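Local coordinates for protein GH61E (Thielavia terrestris, PDB 3EJA) that probably works as a copper-dependent lytic polysaccharide monooxygenase, breaking crystalline and amorphous polysaccharides by oxidation of their glycosidic bonds, at residues A[2-7]-A[64-69]; A[135-140]-A[150-155]. One frame throughout, in Å; residues are numbered along the deposited sequence.

How the contacts relate
Both contacts lie in the beta sandwich and converge on the metal site, but at different depths. Contact 2 is core: every residue that touches is buried, and two neighbouring strands of the five-stranded sheet are joined mainly by backbone hydrogen bonds. Contact 1 is partly buried, sets the start of the chain against a loop, and relies on aromatic packing with one backbone-to-phenol bond. They share no segment, yet they touch: Tyr2 OH hydrogen-bonds Gln138 OE1, and Trp4 O accepts a hydrogen bond from Ser155 OG. The metal ligands are divided too, with His68 in contact 1, Tyr153 in contact 2 and His1 just before the first segment.

Contact 1 of 2, residues A[2-7]-A[64-69]; sequences YTWPRV and PDVYHP. With MG (magnesium ion), chain F.
Tyr2 lies with its phenol ring along the backbone of 64-69, the loop between strands 57-63 and 72-78 of the AA9 beta sandwich. This loop brings His68 to the metal, where it joins His1 in the histidine brace of this family, here occupied by magnesium. Walking along the loop, Pro64, which follows a cis peptide bond, comes first: its CD rests 4.0 Å from Tyr2 CB, at the root of the side chain. Asp65 takes part through its backbone, its O lying 3.2 Å from Tyr2 CD1 while its CB points away from 2-7. Val66 CA then sits over the centre of one face of the Tyr2 ring, 3.9 Å from the ring centroid and only 10° off the normal, a clear CH-pi contact. The two methyls of Val66 part company: CG1 reaches the hydroxyl end of the phenol, and CG2 touches both Tyr2 CE2 and Trp4 CZ2. At Tyr67 the geometry turns edge-to-face. The CD1-CE1 side of Tyr2 approaches the face of the Tyr67 ring, with the two planes at 71° and the approach offset toward the rim. Tyr67 CG stands between its own backbone N and carbonyl carbon (chi1 65°), which turns the ring back beside Tyr2, and its OH hydrogen-bonds His1 N. His68 completes the aromatic cluster. Its backbone N donates to Tyr2 OH at 3.2 Å, and Gln138 OE1 is a second partner of that hydroxyl, so the phenol is gripped at its far end. The imidazole stacks on His142 and binds magnesium through NE2 at 2.1 Å. A water 2.2 Å from the magnesium lies 2.7 Å from Tyr67 OH.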
loop_
_atom_site.group_PDB
_atom_site.type_symbol
_atom_site.label_atom_id
_atom_site.label_comp_id
_atom_site.label_asym_id
_atom_site.label_seq_id
_atom_site.Cartn_x
_atom_site.Cartn_y
_atom_site.Cartn_z
ATOM N N TYR A 2 -10.369 -6.735 -6.211
ATOM C CA TYR A 2 -10.654 -5.310 -6.176
ATOM C C TYR A 2 -9.442 -4.524 -6.622
ATOM O O TYR A 2 -8.300 -4.957 -6.449
ATOM C CB TYR A 2 -11.117 -4.842 -4.781
ATOM C CG TYR A 2 -10.659 -5.711 -3.618
ATOM C CD1 TYR A 2 -11.426 -6.811 -3.204
ATOM C CD2 TYR A 2 -9.477 -5.433 -2.931
ATOM C CE1 TYR A 2 -11.023 -7.621 -2.142
ATOM C CE2 TYR A 2 -9.064 -6.241 -1.854
ATOM C CZ TYR A 2 -9.850 -7.330 -1.473
ATOM O OH TYR A 2 -9.470 -8.135 -0.423
ATOM N N THR A 3 -9.715 -3.365 -7.205
ATOM C CA THR A 3 -8.674 -2.428 -7.576
ATOM C C THR A 3 -8.564 -1.354 -6.495
ATOM O O THR A 3 -9.448 -1.226 -5.630
ATOM C CB THR A 3 -9.001 -1.759 -8.936
ATOM O OG1 THR A 3 -10.288 -1.141 -8.854
ATOM C CG2 THR A 3 -9.016 -2.792 -10.060
ATOM N N TRP A 4 -7.481 -0.582 -6.551
ATOM C CA TRP A 4 -7.344 0.650 -5.773
ATOM C C TRP A 4 -7.238 1.817 -6.788
ATOM O O TRP A 4 -6.140 2.330 -7.031
ATOM C CB TRP A 4 -6.069 0.597 -4.926
ATOM C CG TRP A 4 -6.079 -0.287 -3.705
ATOM C CD1 TRP A 4 -5.545 -1.540 -3.596
ATOM C CD2 TRP A 4 -6.597 0.043 -2.404
ATOM N NE1 TRP A 4 -5.711 -2.019 -2.317
ATOM C CE2 TRP A 4 -6.346 -1.067 -1.562
ATOM C CE3 TRP A 4 -7.249 1.164 -1.871
ATOM C CZ2 TRP A 4 -6.728 -1.090 -0.212
ATOM C CZ3 TRP A 4 -7.625 1.146 -0.526
ATOM C CH2 TRP A 4 -7.367 0.019 0.285
ATOM N N PRO A 5 -8.372 2.206 -7.418
ATOM C CA PRO A 5 -8.294 3.045 -8.628
ATOM C C PRO A 5 -8.217 4.573 -8.431
ATOM O O PRO A 5 -7.849 5.283 -9.372
ATOM C CB PRO A 5 -9.583 2.685 -9.368
ATOM C CG PRO A 5 -10.586 2.410 -8.254
ATOM C CD PRO A 5 -9.768 1.849 -7.084
ATOM N N ARG A 6 -8.564 5.068 -7.242
ATOM C CA ARG A 6 -8.786 6.507 -7.041
ATOM C C ARG A 6 -8.317 7.033 -5.694
ATOM O O ARG A 6 -8.354 6.319 -4.681
ATOM C CB ARG A 6 -10.289 6.832 -7.137
ATOM C CG ARG A 6 -10.955 6.575 -8.469
ATOM C CD ARG A 6 -12.470 6.816 -8.407
ATOM N NE ARG A 6 -13.187 5.732 -7.737
ATOM C CZ ARG A 6 -13.914 5.864 -6.628
ATOM N NH1 ARG A 6 -14.053 7.046 -6.038
ATOM N NH2 ARG A 6 -14.511 4.799 -6.104
ATOM N N VAL A 7 -7.927 8.304 -5.683
ATOM C CA VAL A 7 -7.662 9.033 -4.443
ATOM C C VAL A 7 -8.544 10.280 -4.384
ATOM O O VAL A 7 -8.860 10.871 -5.430
ATOM C CB VAL A 7 -6.164 9.412 -4.262
ATOM C CG1 VAL A 7 -5.357 8.192 -3.812
ATOM C CG2 VAL A 7 -5.582 10.032 -5.541
ATOM N N PRO A 64 -14.653 -2.985 -5.895
ATOM C CA PRO A 64 -15.857 -2.350 -5.314
ATOM C C PRO A 64 -15.718 -1.968 -3.832
ATOM O O PRO A 64 -16.277 -0.957 -3.395
ATOM C CB PRO A 64 -16.931 -3.435 -5.489
ATOM C CG PRO A 64 -16.179 -4.712 -5.411
ATOM C CD PRO A 64 -14.843 -4.437 -6.086
ATOM N N ASP A 65 -14.965 -2.783 -3.098
ATOM C CA ASP A 65 -14.680 -2.627 -1.667
ATOM C C ASP A 65 -13.719 -3.762 -1.304
ATOM O O ASP A 65 -13.516 -4.682 -2.097
ATOM C CB ASP A 65 -15.959 -2.743 -0.823
ATOM C CG ASP A 65 -16.732 -4.010 -1.112
ATOM O OD1 ASP A 65 -16.262 -5.105 -0.756
ATOM O OD2 ASP A 65 -17.819 -3.909 -1.702
ATOM N N VAL A 66 -13.148 -3.711 -0.104
ATOM C CA VAL A 66 -12.231 -4.758 0.361
ATOM C C VAL A 66 -13.038 -5.865 1.044
ATOM O O VAL A 66 -13.708 -5.606 2.048
ATOM C CB VAL A 66 -11.170 -4.170 1.345
ATOM C CG1 VAL A 66 -10.369 -5.277 2.013
ATOM C CG2 VAL A 66 -10.233 -3.180 0.619
ATOM N N TYR A 67 -12.988 -7.081 0.506
ATOM C CA TYR A 67 -13.811 -8.170 1.057
ATOM C C TYR A 67 -13.086 -9.464 1.452
ATOM O O TYR A 67 -13.705 -10.338 2.067
ATOM C CB TYR A 67 -15.027 -8.478 0.162
ATOM C CG TYR A 67 -14.723 -9.020 -1.216
ATOM C CD1 TYR A 67 -14.536 -10.392 -1.433
ATOM C CD2 TYR A 67 -14.668 -8.164 -2.320
ATOM C CE1 TYR A 67 -14.272 -10.886 -2.698
ATOM C CE2 TYR A 67 -14.407 -8.649 -3.591
ATOM C CZ TYR A 67 -14.211 -10.005 -3.774
ATOM O OH TYR A 67 -13.961 -10.487 -5.031
ATOM N N HIS A 68 -11.809 -9.601 1.099
ATOM C CA HIS A 68 -11.013 -10.731 1.599
ATOM C C HIS A 68 -10.411 -10.350 2.950
ATOM O O HIS A 68 -10.026 -9.192 3.153
ATOM C CB HIS A 68 -9.890 -11.128 0.636
ATOM C CG HIS A 68 -10.371 -11.598 -0.701
ATOM N ND1 HIS A 68 -11.240 -12.661 -0.854
ATOM C CD2 HIS A 68 -10.071 -11.170 -1.949
ATOM C CE1 HIS A 68 -11.461 -12.858 -2.141
ATOM N NE2 HIS A 68 -10.765 -11.967 -2.827
ATOM N N PRO A 69 -10.325 -11.320 3.882
ATOM C CA PRO A 69 -9.727 -11.035 5.187
ATOM C C PRO A 69 -8.235 -10.758 5.019
ATOM O O PRO A 69 -7.564 -11.433 4.243
ATOM C CB PRO A 69 -9.941 -12.339 5.964
ATOM C CG PRO A 69 -10.069 -13.393 4.910
ATOM C CD PRO A 69 -10.763 -12.725 3.771
HETATM MG MG MG F . -10.557 -11.770 -4.919
HETATM O O HOH W 1 -12.501 -12.739 -5.193
#

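Contact 2 of 2, residues A[135-140]-A[150-155]; sequences RAEQIG and AQFYIS. With SO4 (sulfate ion), chain I.
The Phe152 ring carries Ile139 on one face, where CG2 stands 4.1 Å from the ring centroid; CD1 of the same isoleucine comes to 3.6 Å from Phe152 CE2. At the ring's edge, near its plane, lies Glu137 OE1. That oxygen is also met at the edge of the Arg135 guanidinium, with Arg135 NH2 2.7 Å from Glu137 OE1 in a buried salt bridge, while Ile154 CD1 packs against NH2. The Tyr153 ring has Gln138 O at its edge, and the Gln138 amide, whose OE1 hydrogen-bonds Tyr2 OH, runs alongside it, the planes 25° apart. The backbones beneath form an antiparallel beta hairpin, strands 130-140 and 151-162, in the sandwich core. Its hydrogen-bonded pairs are Ala136 with Ser155, Gln138 with Tyr153 and Gly140 with Gln151; the straightest bond runs from Tyr153 N to Gln138 O, 2.8 Å at 176°. Tyr153, Gln138 and Gln151 share a face, and there Tyr153 OH, 2.8 Å from the magnesium ion and part of its site with His1 and His68, donates to Gln151 OE1 at 2.7 Å. Gln151, which with His142 probably binds the O2 cosubstrate, extends beyond CG (chi2 176°), carrying NE2 to within 2.6 Å of O1 of a sulfate, probably a crystallisation ion. A leucine in its place would probably leave the Tyr153 hydroxyl without this acceptor and the sulfate with one donor fewer. His142 NE2 hydrogen-bonds the same anion.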
loop_
_atom_site.group_PDB
_atom_site.type_symbol
_atom_site.label_atom_id
_atom_site.label_comp_id
_atom_site.label_asym_id
_atom_site.label_seq_id
_atom_site.Cartn_x
_atom_site.Cartn_y
_atom_site.Cartn_z
ATOM N N ARG A 135 1.733 4.200 -1.932
ATOM C CA ARG A 135 1.411 2.825 -2.285
ATOM C C ARG A 135 0.283 2.293 -1.406
ATOM O O ARG A 135 0.394 2.322 -0.171
ATOM C CB ARG A 135 2.668 1.954 -2.153
ATOM C CG ARG A 135 2.465 0.465 -2.401
ATOM C CD ARG A 135 3.777 -0.297 -2.170
ATOM N NE ARG A 135 3.615 -1.737 -2.397
ATOM C CZ ARG A 135 3.232 -2.604 -1.459
ATOM N NH1 ARG A 135 2.989 -2.192 -0.219
ATOM N NH2 ARG A 135 3.099 -3.889 -1.755
ATOM N N ALA A 136 -0.789 1.822 -2.051
ATOM C CA ALA A 136 -1.921 1.175 -1.367
ATOM C C ALA A 136 -1.756 -0.320 -1.474
ATOM O O ALA A 136 -1.381 -0.832 -2.533
ATOM C CB ALA A 136 -3.255 1.589 -1.991
ATOM N N GLU A 137 -2.020 -1.019 -0.372
ATOM C CA GLU A 137 -1.930 -2.458 -0.347
ATOM C C GLU A 137 -3.024 -3.072 0.524
ATOM O O GLU A 137 -3.285 -2.580 1.617
ATOM C CB GLU A 137 -0.556 -2.841 0.203
ATOM C CG GLU A 137 -0.371 -4.287 0.582
ATOM C CD GLU A 137 0.964 -4.496 1.246
ATOM O OE1 GLU A 137 1.911 -4.843 0.532
ATOM O OE2 GLU A 137 1.082 -4.266 2.464
ATOM N N GLN A 138 -3.650 -4.141 0.035
ATOM C CA GLN A 138 -4.403 -5.048 0.908
ATOM C C GLN A 138 -3.941 -6.463 0.600
ATOM O O GLN A 138 -3.734 -6.811 -0.559
ATOM C CB GLN A 138 -5.920 -4.910 0.745
ATOM C CG GLN A 138 -6.724 -5.470 1.947
ATOM C CD GLN A 138 -7.217 -6.896 1.754
ATOM O OE1 GLN A 138 -7.252 -7.415 0.631
ATOM N NE2 GLN A 138 -7.647 -7.529 2.860
ATOM N N ILE A 139 -3.738 -7.251 1.654
ATOM C CA ILE A 139 -3.248 -8.618 1.509
ATOM C C ILE A 139 -4.353 -9.604 1.874
ATOM O O ILE A 139 -4.655 -9.793 3.054
ATOM C CB ILE A 139 -1.980 -8.871 2.385
ATOM C CG1 ILE A 139 -0.986 -7.707 2.253
ATOM C CG2 ILE A 139 -1.341 -10.217 2.024
ATOM C CD1 ILE A 139 0.209 -7.770 3.213
ATOM N N GLY A 140 -4.953 -10.221 0.857
ATOM C CA GLY A 140 -5.979 -11.252 1.057
ATOM C C GLY A 140 -5.335 -12.528 1.558
ATOM O O GLY A 140 -4.449 -13.086 0.886
ATOM N N ALA A 150 -0.903 -15.907 -0.570
ATOM C CA ALA A 150 -1.376 -14.551 -0.265
ATOM C C ALA A 150 -1.685 -13.760 -1.551
ATOM O O ALA A 150 -0.979 -13.898 -2.550
ATOM C CB ALA A 150 -0.355 -13.801 0.587
ATOM N N GLN A 151 -2.737 -12.943 -1.514
ATOM C CA GLN A 151 -3.139 -12.154 -2.694
ATOM C C GLN A 151 -2.985 -10.659 -2.419
ATOM O O GLN A 151 -3.680 -10.106 -1.564
ATOM C CB GLN A 151 -4.580 -12.493 -3.110
ATOM C CG GLN A 151 -4.759 -13.939 -3.549
ATOM C CD GLN A 151 -6.203 -14.309 -3.859
ATOM O OE1 GLN A 151 -7.116 -13.478 -3.771
ATOM N NE2 GLN A 151 -6.416 -15.568 -4.228
ATOM N N PHE A 152 -2.061 -10.018 -3.134
ATOM C CA PHE A 152 -1.801 -8.585 -2.952
ATOM C C PHE A 152 -2.591 -7.725 -3.931
ATOM O O PHE A 152 -2.472 -7.884 -5.147
ATOM C CB PHE A 152 -0.292 -8.286 -3.076
ATOM C CG PHE A 152 0.539 -8.928 -1.992
ATOM C CD1 PHE A 152 0.889 -10.277 -2.071
ATOM C CD2 PHE A 152 0.971 -8.182 -0.895
ATOM C CE1 PHE A 152 1.645 -10.884 -1.065
ATOM C CE2 PHE A 152 1.730 -8.775 0.120
ATOM C CZ PHE A 152 2.068 -10.133 0.038
ATOM N N TYR A 153 -3.391 -6.815 -3.377
ATOM C CA TYR A 153 -4.159 -5.847 -4.157
ATOM C C TYR A 153 -3.522 -4.488 -3.924
ATOM O O TYR A 153 -3.508 -3.998 -2.797
ATOM C CB TYR A 153 -5.646 -5.882 -3.749
ATOM C CG TYR A 153 -6.259 -7.243 -3.981
ATOM C CD1 TYR A 153 -6.783 -7.579 -5.230
ATOM C CD2 TYR A 153 -6.274 -8.214 -2.969
ATOM C CE1 TYR A 153 -7.317 -8.832 -5.469
ATOM C CE2 TYR A 153 -6.813 -9.482 -3.201
ATOM C CZ TYR A 153 -7.331 -9.777 -4.452
ATOM O OH TYR A 153 -7.875 -11.014 -4.706
ATOM N N ILE A 154 -2.966 -3.912 -4.996
ATOM C CA ILE A 154 -2.011 -2.795 -4.918
ATOM C C ILE A 154 -2.278 -1.713 -5.969
ATOM O O ILE A 154 -2.715 -2.018 -7.069
ATOM C CB ILE A 154 -0.532 -3.320 -5.133
ATOM C CG1 ILE A 154 -0.086 -4.235 -3.977
ATOM C CG2 ILE A 154 0.485 -2.167 -5.326
ATOM C CD1 ILE A 154 1.023 -5.221 -4.382
ATOM N N SER A 155 -1.985 -0.461 -5.621
ATOM C CA SER A 155 -1.745 0.597 -6.616
ATOM C C SER A 155 -0.867 1.707 -6.013
ATOM O O SER A 155 -0.607 1.706 -4.810
ATOM C CB SER A 155 -3.055 1.174 -7.164
ATOM O OG SER A 155 -3.622 2.076 -6.248
HETATM S S SO4 I . -9.743 -16.982 -4.836
HETATM O O1 SO4 I . -8.323 -17.299 -4.717
HETATM O O2 SO4 I . -10.520 -18.098 -4.307
HETATM O O3 SO4 I . -10.039 -15.753 -4.110
HETATM O O4 SO4 I . -10.079 -16.791 -6.246
#